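Local coordinates for AvrRxo1-ORF1 (Xanthomonas oryzae pv. oryzicola, PDB 4Z8T), which is a type III effector with a polynucleotide kinase domain of the zeta-toxin P-loop type, probably acts as a kinase, and binds its partner AvrRxo1-ORF2, at residues A[284-289]-A[317-323]; A[194-198]-A[309-314]; A[7-13]-A[22-26]. One frame throughout, in Å; residues are numbered along the deposited sequence.

Contact 1 (A[284-289]-A[317-323])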
loop_
_atom_site.group_PDB
_atom_site.type_symbol
_atom_site.label_atom_id
_atom_site.label_comp_id
_atom_site.label_asym_id
_atom_site.label_seq_id
_atom_site.Cartn_x
_atom_site.Cartn_y
_atom_site.Cartn_z
ATOM N N LEU A 284 -6.174 -11.037 2.025
ATOM C CA LEU A 284 -5.683 -11.824 0.900
ATOM C C LEU A 284 -6.092 -13.287 1.031
ATOM O O LEU A 284 -6.135 -14.021 0.044
ATOM C CB LEU A 284 -4.162 -11.711 0.789
ATOM C CG LEU A 284 -3.535 -12.243 -0.500
ATOM C CD1 LEU A 284 -3.975 -11.411 -1.696
ATOM C CD2 LEU A 284 -2.018 -12.270 -0.391
ATOM N N ALA A 285 -6.393 -13.704 2.257
ATOM C CA ALA A 285 -6.799 -15.080 2.521
ATOM C C ALA A 285 -8.066 -15.449 1.753
ATOM O O ALA A 285 -8.241 -16.601 1.337
ATOM C CB ALA A 285 -7.002 -15.297 4.000
ATOM N N ASP A 286 -8.941 -14.465 1.561
ATOM C CA ASP A 286 -10.240 -14.710 0.926
ATOM C C ASP A 286 -10.251 -14.475 -0.587
ATOM O O ASP A 286 -11.239 -14.780 -1.261
ATOM C CB ASP A 286 -11.332 -13.867 1.598
ATOM C CG ASP A 286 -11.542 -14.232 3.057
ATOM O OD1 ASP A 286 -11.429 -15.426 3.401
ATOM O OD2 ASP A 286 -11.822 -13.319 3.864
ATOM N N LYS A 287 -9.162 -13.931 -1.122
ATOM C CA LYS A 287 -9.036 -13.705 -2.561
ATOM C C LYS A 287 -9.159 -15.017 -3.345
ATOM O O LYS A 287 -8.479 -16.004 -3.040
ATOM C CB LYS A 287 -7.698 -13.029 -2.873
ATOM C CG LYS A 287 -7.455 -12.768 -4.338
ATOM C CD LYS A 287 -8.512 -11.834 -4.901
ATOM C CE LYS A 287 -8.344 -11.623 -6.400
ATOM N NZ LYS A 287 -8.617 -12.861 -7.185
ATOM N N VAL A 288 -10.027 -15.032 -4.353
ATOM C CA VAL A 288 -10.258 -16.249 -5.120
ATOM C C VAL A 288 -9.301 -16.392 -6.295
ATOM O O VAL A 288 -9.092 -15.453 -7.068
ATOM C CB VAL A 288 -11.723 -16.324 -5.617
ATOM C CG1 VAL A 288 -11.889 -17.442 -6.643
ATOM C CG2 VAL A 288 -12.649 -16.545 -4.442
ATOM N N ILE A 289 -8.714 -17.576 -6.426
ATOM C CA ILE A 289 -7.878 -17.875 -7.575
ATOM C C ILE A 289 -8.764 -18.046 -8.805
ATOM O O ILE A 289 -9.370 -19.111 -8.996
ATOM C CB ILE A 289 -7.066 -19.150 -7.339
ATOM C CG1 ILE A 289 -6.164 -18.974 -6.117
ATOM C CG2 ILE A 289 -6.232 -19.505 -8.562
ATOM C CD1 ILE A 289 -5.511 -20.285 -5.662
ATOM N N TYR A 317 -6.304 -25.352 -8.201
ATOM C CA TYR A 317 -7.118 -24.763 -7.151
ATOM C C TYR A 317 -7.966 -23.599 -7.658
ATOM O O TYR A 317 -8.370 -22.729 -6.890
ATOM C CB TYR A 317 -6.223 -24.350 -5.970
ATOM C CG TYR A 317 -5.507 -25.544 -5.383
ATOM C CD1 TYR A 317 -6.163 -26.398 -4.506
ATOM C CD2 TYR A 317 -4.200 -25.847 -5.743
ATOM C CE1 TYR A 317 -5.532 -27.502 -3.982
ATOM C CE2 TYR A 317 -3.558 -26.958 -5.218
ATOM C CZ TYR A 317 -4.234 -27.776 -4.337
ATOM O OH TYR A 317 -3.613 -28.887 -3.817
ATOM N N SER A 318 -8.260 -23.603 -8.954
ATOM C CA SER A 318 -9.101 -22.567 -9.546
ATOM C C SER A 318 -10.459 -22.525 -8.835
ATOM O O SER A 318 -11.048 -23.572 -8.554
ATOM C CB SER A 318 -9.287 -22.833 -11.041
ATOM O OG SER A 318 -9.614 -21.641 -11.734
ATOM N N GLY A 319 -10.936 -21.325 -8.518
ATOM C CA GLY A 319 -12.202 -21.164 -7.821
ATOM C C GLY A 319 -12.132 -21.161 -6.302
ATOM O O GLY A 319 -13.118 -20.845 -5.626
ATOM N N LYS A 320 -10.975 -21.531 -5.759
ATOM C CA LYS A 320 -10.777 -21.537 -4.316
ATOM C C LYS A 320 -10.051 -20.268 -3.861
ATOM O O LYS A 320 -9.304 -19.659 -4.638
ATOM C CB LYS A 320 -9.989 -22.784 -3.898
ATOM C CG LYS A 320 -10.719 -24.104 -4.171
ATOM C CD LYS A 320 -10.000 -25.293 -3.524
ATOM C CE LYS A 320 -10.847 -26.571 -3.572
ATOM N NZ LYS A 320 -11.163 -26.990 -4.971
ATOM N N SER A 321 -10.281 -19.870 -2.614
ATOM C CA SER A 321 -9.553 -18.740 -2.031
ATOM C C SER A 321 -8.121 -19.175 -1.779
ATOM O O SER A 321 -7.849 -20.373 -1.714
ATOM C CB SER A 321 -10.175 -18.301 -0.709
ATOM O OG SER A 321 -10.047 -19.300 0.294
ATOM N N TRP A 322 -7.206 -18.222 -1.613
ATOM C CA TRP A 322 -5.838 -18.591 -1.239
ATOM C C TRP A 322 -5.835 -19.474 0.009
ATOM O O TRP A 322 -5.093 -20.443 0.090
ATOM C CB TRP A 322 -4.990 -17.349 -0.948
ATOM C CG TRP A 322 -4.445 -16.606 -2.123
ATOM C CD1 TRP A 322 -4.668 -15.289 -2.435
ATOM C CD2 TRP A 322 -3.540 -17.100 -3.118
ATOM N NE1 TRP A 322 -3.966 -14.943 -3.557
ATOM C CE2 TRP A 322 -3.267 -16.034 -4.002
ATOM C CE3 TRP A 322 -2.928 -18.333 -3.343
ATOM C CZ2 TRP A 322 -2.424 -16.174 -5.100
ATOM C CZ3 TRP A 322 -2.091 -18.471 -4.430
ATOM C CH2 TRP A 322 -1.842 -17.399 -5.295
ATOM N N SER A 323 -6.659 -19.131 0.996
ATOM C CA SER A 323 -6.696 -19.887 2.242
ATOM C C SER A 323 -7.165 -21.319 2.007
ATOM O O SER A 323 -6.537 -22.267 2.460
ATOM C CB SER A 323 -7.604 -19.196 3.256
ATOM O OG SER A 323 -7.616 -19.917 4.470
HETATM O O HOH W 1 -11.796 -18.618 2.184
#
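I289 places CG1 anti to its carbonyl carbon (chi1 -60°) and W322 turns its indole the same way (chi1 -80°), and these two rotations lay the I289 branch over one face of the ring. CG1 sits above the plane toward the rim, and I289 CD1 reaches W322 CE3 at 4.0 Å; I289 CD1 also touches Y317 CB at 4.1 Å. The five-membered end of the indole belongs to L284, whose CG stands 3.8 Å from W322 CD1 while the backbone L284 O lies in the ring plane at the edge, 3.1 Å from W322 CD1. K287 runs side by side with W322 and meets the same end obliquely through CB. Four backbone bonds hold the two segments together around a single beta bridge of V288 with S321. I289 uses both of its polar backbone atoms: I289 N donates to K320 O at 2.8 Å, and G319 N donates to I289 O. On the other flank W322 N donates to K287 O at 2.9 Å, and S323 N donates to A285 O at 3.0 Å. The two amides that open helix 322-331 thus find acceptors in the facing loop. S321 completes the start of the helix: its OG caps A324 N and also meets a water that is weakly bonded to D286 OD1. Further off, Y317 OH is held by H329, and W322 NE1 makes a weak bond to E190 of helix 189-198. A type II turn from Y317 to K320, with G319 at its third position, leads straight into an N-capped helix start, here pinned to loop 284-289 by an isolated beta bridge.

Contact 2 (A[194-198]-A[309-314])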
loop_
_atom_site.group_PDB
_atom_site.type_symbol
_atom_site.label_atom_id
_atom_site.label_comp_id
_atom_site.label_asym_id
_atom_site.label_seq_id
_atom_site.Cartn_x
_atom_site.Cartn_y
_atom_site.Cartn_z
ATOM N N VAL A 194 1.983 -18.735 -4.083
ATOM C CA VAL A 194 2.043 -19.563 -5.294
ATOM C C VAL A 194 3.256 -20.489 -5.254
ATOM O O VAL A 194 3.215 -21.598 -5.780
ATOM C CB VAL A 194 1.953 -18.756 -6.599
ATOM C CG1 VAL A 194 3.233 -18.055 -6.874
ATOM C CG2 VAL A 194 1.587 -19.682 -7.767
ATOM N N GLY A 195 4.320 -20.054 -4.584
ATOM C CA GLY A 195 5.473 -20.908 -4.371
ATOM C C GLY A 195 5.123 -22.179 -3.606
ATOM O O GLY A 195 5.610 -23.263 -3.920
ATOM N N VAL A 196 4.282 -22.042 -2.588
ATOM C CA VAL A 196 3.849 -23.186 -1.802
ATOM C C VAL A 196 2.972 -24.120 -2.648
ATOM O O VAL A 196 3.139 -25.341 -2.605
ATOM C CB VAL A 196 3.116 -22.742 -0.537
ATOM C CG1 VAL A 196 2.442 -23.942 0.138
ATOM C CG2 VAL A 196 4.121 -22.110 0.428
ATOM N N LEU A 197 2.053 -23.546 -3.415
ATOM C CA LEU A 197 1.179 -24.374 -4.261
ATOM C C LEU A 197 1.950 -25.143 -5.323
ATOM O O LEU A 197 1.491 -26.202 -5.763
ATOM C CB LEU A 197 0.071 -23.532 -4.917
ATOM C CG LEU A 197 -0.980 -22.933 -3.973
ATOM C CD1 LEU A 197 -2.055 -22.197 -4.763
ATOM C CD2 LEU A 197 -1.634 -23.997 -3.076
ATOM N N GLN A 198 3.114 -24.629 -5.733
ATOM C CA GLN A 198 3.959 -25.315 -6.718
ATOM C C GLN A 198 4.759 -26.468 -6.141
ATOM O O GLN A 198 5.227 -27.332 -6.890
ATOM C CB GLN A 198 4.941 -24.340 -7.365
ATOM C CG GLN A 198 4.283 -23.386 -8.325
ATOM C CD GLN A 198 5.234 -22.334 -8.835
ATOM O OE1 GLN A 198 5.198 -21.184 -8.392
ATOM N NE2 GLN A 198 6.097 -22.715 -9.770
ATOM N N LYS A 309 4.731 -23.967 -14.712
ATOM C CA LYS A 309 4.554 -24.590 -13.406
ATOM C C LYS A 309 3.675 -23.753 -12.490
ATOM O O LYS A 309 2.889 -24.292 -11.721
ATOM C CB LYS A 309 5.923 -24.855 -12.761
ATOM C CG LYS A 309 6.720 -25.911 -13.507
ATOM C CD LYS A 309 8.127 -26.077 -12.935
ATOM C CE LYS A 309 8.812 -27.287 -13.560
ATOM N NZ LYS A 309 10.232 -27.438 -13.122
ATOM N N THR A 310 3.804 -22.437 -12.580
ATOM C CA THR A 310 2.981 -21.537 -11.779
ATOM C C THR A 310 1.533 -21.724 -12.189
ATOM O O THR A 310 0.647 -21.893 -11.358
ATOM C CB THR A 310 3.398 -20.075 -12.003
ATOM O OG1 THR A 310 4.753 -19.900 -11.557
ATOM C CG2 THR A 310 2.478 -19.127 -11.256
ATOM N N ARG A 311 1.319 -21.734 -13.499
ATOM C CA ARG A 311 0.003 -21.894 -14.091
ATOM C C ARG A 311 -0.659 -23.189 -13.650
ATOM O O ARG A 311 -1.795 -23.198 -13.183
ATOM C CB ARG A 311 0.179 -21.888 -15.613
ATOM C CG ARG A 311 -1.060 -22.029 -16.411
ATOM C CD ARG A 311 -0.824 -21.450 -17.794
ATOM N NE ARG A 311 -0.076 -22.322 -18.706
ATOM C CZ ARG A 311 1.137 -22.060 -19.208
ATOM N NH1 ARG A 311 1.795 -20.951 -18.884
ATOM N NH2 ARG A 311 1.699 -22.921 -20.046
ATOM N N ALA A 312 0.068 -24.290 -13.778
ATOM C CA ALA A 312 -0.480 -25.592 -13.419
ATOM C C ALA A 312 -0.827 -25.712 -11.941
ATOM O O ALA A 312 -1.836 -26.314 -11.577
ATOM C CB ALA A 312 0.474 -26.682 -13.831
ATOM N N ALA A 313 0.016 -25.142 -11.082
ATOM C CA ALA A 313 -0.244 -25.196 -9.648
ATOM C C ALA A 313 -1.515 -24.431 -9.279
ATOM O O ALA A 313 -2.285 -24.877 -8.432
ATOM C CB ALA A 313 0.940 -24.661 -8.886
ATOM N N LEU A 314 -1.712 -23.268 -9.896
ATOM C CA LEU A 314 -2.867 -22.426 -9.610
ATOM C C LEU A 314 -4.151 -23.028 -10.165
ATOM O O LEU A 314 -5.183 -22.990 -9.507
ATOM C CB LEU A 314 -2.668 -21.022 -10.176
ATOM C CG LEU A 314 -1.599 -20.166 -9.491
ATOM C CD1 LEU A 314 -1.310 -18.892 -10.267
ATOM C CD2 LEU A 314 -2.068 -19.825 -8.092
HETATM O O HOH W 2 -0.865 -27.008 -6.759
#
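V194 and L314 meet where helix 189-198 crosses helix 304-315 almost perpendicularly, the short segments lying 82° apart with axes 8.7 Å from each other at their closest; the first of these helices falls in the zeta-toxin-like part of the P-loop kinase fold. The tight half is apolar. V194 points its CG2 branch, anti to the backbone N, into the angle between two residues of the other helix: V194 CG2 is 3.6 Å from T310 CG2 and 3.7 Å from L314 CG. The L197 side chain crosses that of L314 at about a right angle, L197 CD1 touching L314 CD2, and W322 of helix 322-331 touches both leucines. At the small A313 the backbones come close, A313 CA 5.1 Å from Q198 CA. T310 OG1 is hydrogen-bonded to R306 O of its own helix, and its CG2 packs against V194. Toward solvent the fit is looser: the partly exposed Q198 lays its CG on A313, 3.6 Å from A313 CB, and runs on toward exposed K309, which offers little more than its CB, since its ammonium end leads away to a salt bridge with E305. A single water donates to both helices, 2.7 Å from L197 O and 3.1 Å from A313 O.

Contact 3 (A[7-13]-A[22-26])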
loop_
_atom_site.group_PDB
_atom_site.type_symbol
_atom_site.label_atom_id
_atom_site.label_comp_id
_atom_site.label_asym_id
_atom_site.label_seq_id
_atom_site.Cartn_x
_atom_site.Cartn_y
_atom_site.Cartn_z
ATOM N N ASP A 7 5.320 -37.773 18.333
ATOM C CA ASP A 7 5.859 -37.663 19.679
ATOM C C ASP A 7 4.935 -38.366 20.668
ATOM O O ASP A 7 5.394 -38.950 21.651
ATOM C CB ASP A 7 6.113 -36.203 20.073
ATOM C CG ASP A 7 4.892 -35.317 19.903
ATOM O OD1 ASP A 7 3.939 -35.704 19.197
ATOM O OD2 ASP A 7 4.900 -34.202 20.474
ATOM N N GLU A 8 3.638 -38.331 20.386
ATOM C CA GLU A 8 2.659 -39.028 21.219
ATOM C C GLU A 8 2.625 -40.533 20.933
ATOM O O GLU A 8 2.505 -41.342 21.854
ATOM C CB GLU A 8 1.268 -38.409 21.042
ATOM C CG GLU A 8 1.136 -37.017 21.658
ATOM C CD GLU A 8 0.570 -35.985 20.692
ATOM O OE1 GLU A 8 -0.566 -36.175 20.203
ATOM O OE2 GLU A 8 1.266 -34.979 20.423
ATOM N N ILE A 9 2.736 -40.901 19.660
ATOM C CA ILE A 9 2.724 -42.306 19.247
ATOM C C ILE A 9 3.959 -43.064 19.745
ATOM O O ILE A 9 3.857 -44.200 20.228
ATOM C CB ILE A 9 2.638 -42.427 17.702
ATOM C CG1 ILE A 9 1.301 -41.879 17.195
ATOM C CG2 ILE A 9 2.853 -43.870 17.241
ATOM C CD1 ILE A 9 1.212 -41.744 15.683
ATOM N N TYR A 10 5.129 -42.441 19.629
ATOM C CA TYR A 10 6.377 -43.138 19.934
ATOM C C TYR A 10 6.992 -42.745 21.276
ATOM O O TYR A 10 7.996 -43.321 21.697
ATOM C CB TYR A 10 7.375 -42.982 18.780
ATOM C CG TYR A 10 6.878 -43.634 17.509
ATOM C CD1 TYR A 10 6.851 -45.017 17.378
ATOM C CD2 TYR A 10 6.416 -42.872 16.448
ATOM C CE1 TYR A 10 6.382 -45.615 16.220
ATOM C CE2 TYR A 10 5.952 -43.460 15.293
ATOM C CZ TYR A 10 5.939 -44.833 15.187
ATOM O OH TYR A 10 5.469 -45.409 14.036
ATOM N N GLY A 11 6.382 -41.779 21.951
ATOM C CA GLY A 11 6.838 -41.399 23.277
ATOM C C GLY A 11 6.457 -42.463 24.289
ATOM O O GLY A 11 5.471 -43.183 24.100
ATOM N N LEU A 12 7.233 -42.567 25.362
ATOM C CA LEU A 12 6.962 -43.560 26.397
ATOM C C LEU A 12 6.412 -42.935 27.668
ATOM O O LEU A 12 7.044 -42.063 28.260
ATOM C CB LEU A 12 8.224 -44.356 26.729
ATOM C CG LEU A 12 8.627 -45.414 25.708
ATOM C CD1 LEU A 12 9.922 -46.101 26.119
ATOM C CD2 LEU A 12 7.501 -46.425 25.523
ATOM N N GLY A 13 5.224 -43.383 28.071
ATOM C CA GLY A 13 4.694 -43.080 29.388
ATOM C C GLY A 13 3.723 -41.922 29.508
ATOM O O GLY A 13 3.049 -41.537 28.547
ATOM N N ARG A 22 7.007 -30.945 28.127
ATOM C CA ARG A 22 6.899 -32.033 27.181
ATOM C C ARG A 22 8.148 -32.058 26.306
ATOM O O ARG A 22 8.427 -33.064 25.653
ATOM C CB ARG A 22 5.649 -31.871 26.314
ATOM C CG ARG A 22 5.852 -32.246 24.856
ATOM C CD ARG A 22 4.796 -33.233 24.387
ATOM N NE ARG A 22 4.027 -32.718 23.258
ATOM C CZ ARG A 22 2.869 -33.225 22.849
ATOM N NH1 ARG A 22 2.238 -32.692 21.811
ATOM N NH2 ARG A 22 2.341 -34.268 23.475
ATOM N N TRP A 23 8.906 -30.960 26.287
ATOM C CA TRP A 23 10.130 -30.956 25.498
ATOM C C TRP A 23 11.307 -31.627 26.213
ATOM O O TRP A 23 11.850 -32.583 25.681
ATOM C CB TRP A 23 10.434 -29.566 24.916
ATOM C CG TRP A 23 9.404 -29.192 23.870
ATOM C CD1 TRP A 23 8.169 -28.657 24.096
ATOM C CD2 TRP A 23 9.506 -29.375 22.447
ATOM N NE1 TRP A 23 7.501 -28.480 22.906
ATOM C CE2 TRP A 23 8.298 -28.912 21.879
ATOM C CE3 TRP A 23 10.501 -29.874 21.599
ATOM C CZ2 TRP A 23 8.061 -28.935 20.501
ATOM C CZ3 TRP A 23 10.262 -29.897 20.230
ATOM C CH2 TRP A 23 9.054 -29.429 19.697
ATOM N N GLU A 24 11.662 -31.182 27.419
ATOM C CA GLU A 24 12.713 -31.843 28.207
ATOM C C GLU A 24 12.462 -33.336 28.399
ATOM O O GLU A 24 13.397 -34.138 28.406
ATOM C CB GLU A 24 12.849 -31.198 29.583
ATOM C CG GLU A 24 13.700 -29.950 29.622
ATOM C CD GLU A 24 13.403 -29.113 30.847
ATOM O OE1 GLU A 24 12.215 -29.032 31.227
ATOM O OE2 GLU A 24 14.350 -28.550 31.435
ATOM N N TYR A 25 11.195 -33.695 28.581
ATOM C CA TYR A 25 10.799 -35.090 28.692
ATOM C C TYR A 25 11.217 -35.815 27.427
ATOM O O TYR A 25 11.888 -36.846 27.478
ATOM C CB TYR A 25 9.285 -35.196 28.859
ATOM C CG TYR A 25 8.792 -36.585 29.193
ATOM C CD1 TYR A 25 8.667 -36.994 30.514
ATOM C CD2 TYR A 25 8.444 -37.485 28.191
ATOM C CE1 TYR A 25 8.213 -38.258 30.832
ATOM C CE2 TYR A 25 7.988 -38.755 28.501
ATOM C CZ TYR A 25 7.876 -39.135 29.823
ATOM O OH TYR A 25 7.425 -40.396 30.140
ATOM N N LEU A 26 10.818 -35.254 26.291
ATOM C CA LEU A 26 11.150 -35.828 24.995
ATOM C C LEU A 26 12.540 -35.420 24.514
ATOM O O LEU A 26 13.115 -36.087 23.657
ATOM C CB LEU A 26 10.077 -35.485 23.958
ATOM C CG LEU A 26 8.761 -36.228 24.205
ATOM C CD1 LEU A 26 7.736 -35.902 23.147
ATOM C CD2 LEU A 26 8.991 -37.731 24.271
#
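R22 brings its guanidinium against two consecutive carboxylates, D7 and E8, in a three-residue salt-bridge network. The two acids use it differently. D7 OD2 hovers over one face of the guanidinium, 3.3 Å from R22 NE, well out of its plane, so no N-H points at it and attraction of charge alone joins the pair. E8 turns its carboxylate nearly parallel to the guanidinium (planes 12° apart), but E8 OE2 comes in obliquely, so the bond that R22 NH1 donates to E8 OE2 at 2.8 Å is strongly bent (121°) and weak. The other D7 oxygen, OD1, accepts a weak bond from E8 N; it also stands 3.0 Å from E8 OE2, two acceptors whose mutual repulsion the arginine probably offsets. D7 reaches this place with CG between its backbone N and carbonyl carbon, chi1 54°. These charges and a tyrosine bond further along tie together two short helices near the N-terminus, 6-10 and 22-27, joined by a loop. Beside the charged group L26 CD1 packs on D7 CB at 3.5 Å. At the far end Y25 OH donates to L12 O in the carbonyl plane, a short bond of 2.5 Å, with that oxygen at the edge of the tyrosine ring. The backbone of L12 is also bonded to N31. D7 O receives a weak bond from G11 N, while Y25 O and L26 O are taken by the side chains of N31 and W32. W23, on another side of helix 22-27, packs on A57 of the AvrRxo1-ORF2 chain.

How the contacts relate
Contacts 1 and 2 adjoin, their centres 13 Å apart, whereas contact 3 lies about 37 Å from either, centre to centre. Contact 3 closes first, within the N-terminal helices 6-10 and 22-27. The segments of the other two then alternate along the chain: 194-198, 284-289, 309-314, 317-323. Helices 304-315 and 322-331 follow one another, and W322 joins the two contacts, its CH2 3.7 Å from L314 CD2 and its CZ3 3.7 Å from L197 CD1. The C-terminal helices are thereby fastened to helix 189-198, which follows strand 179-185 of the central sheet, while contact 3 lies in a separate N-terminal region, where W23 touches AvrRxo1-ORF2.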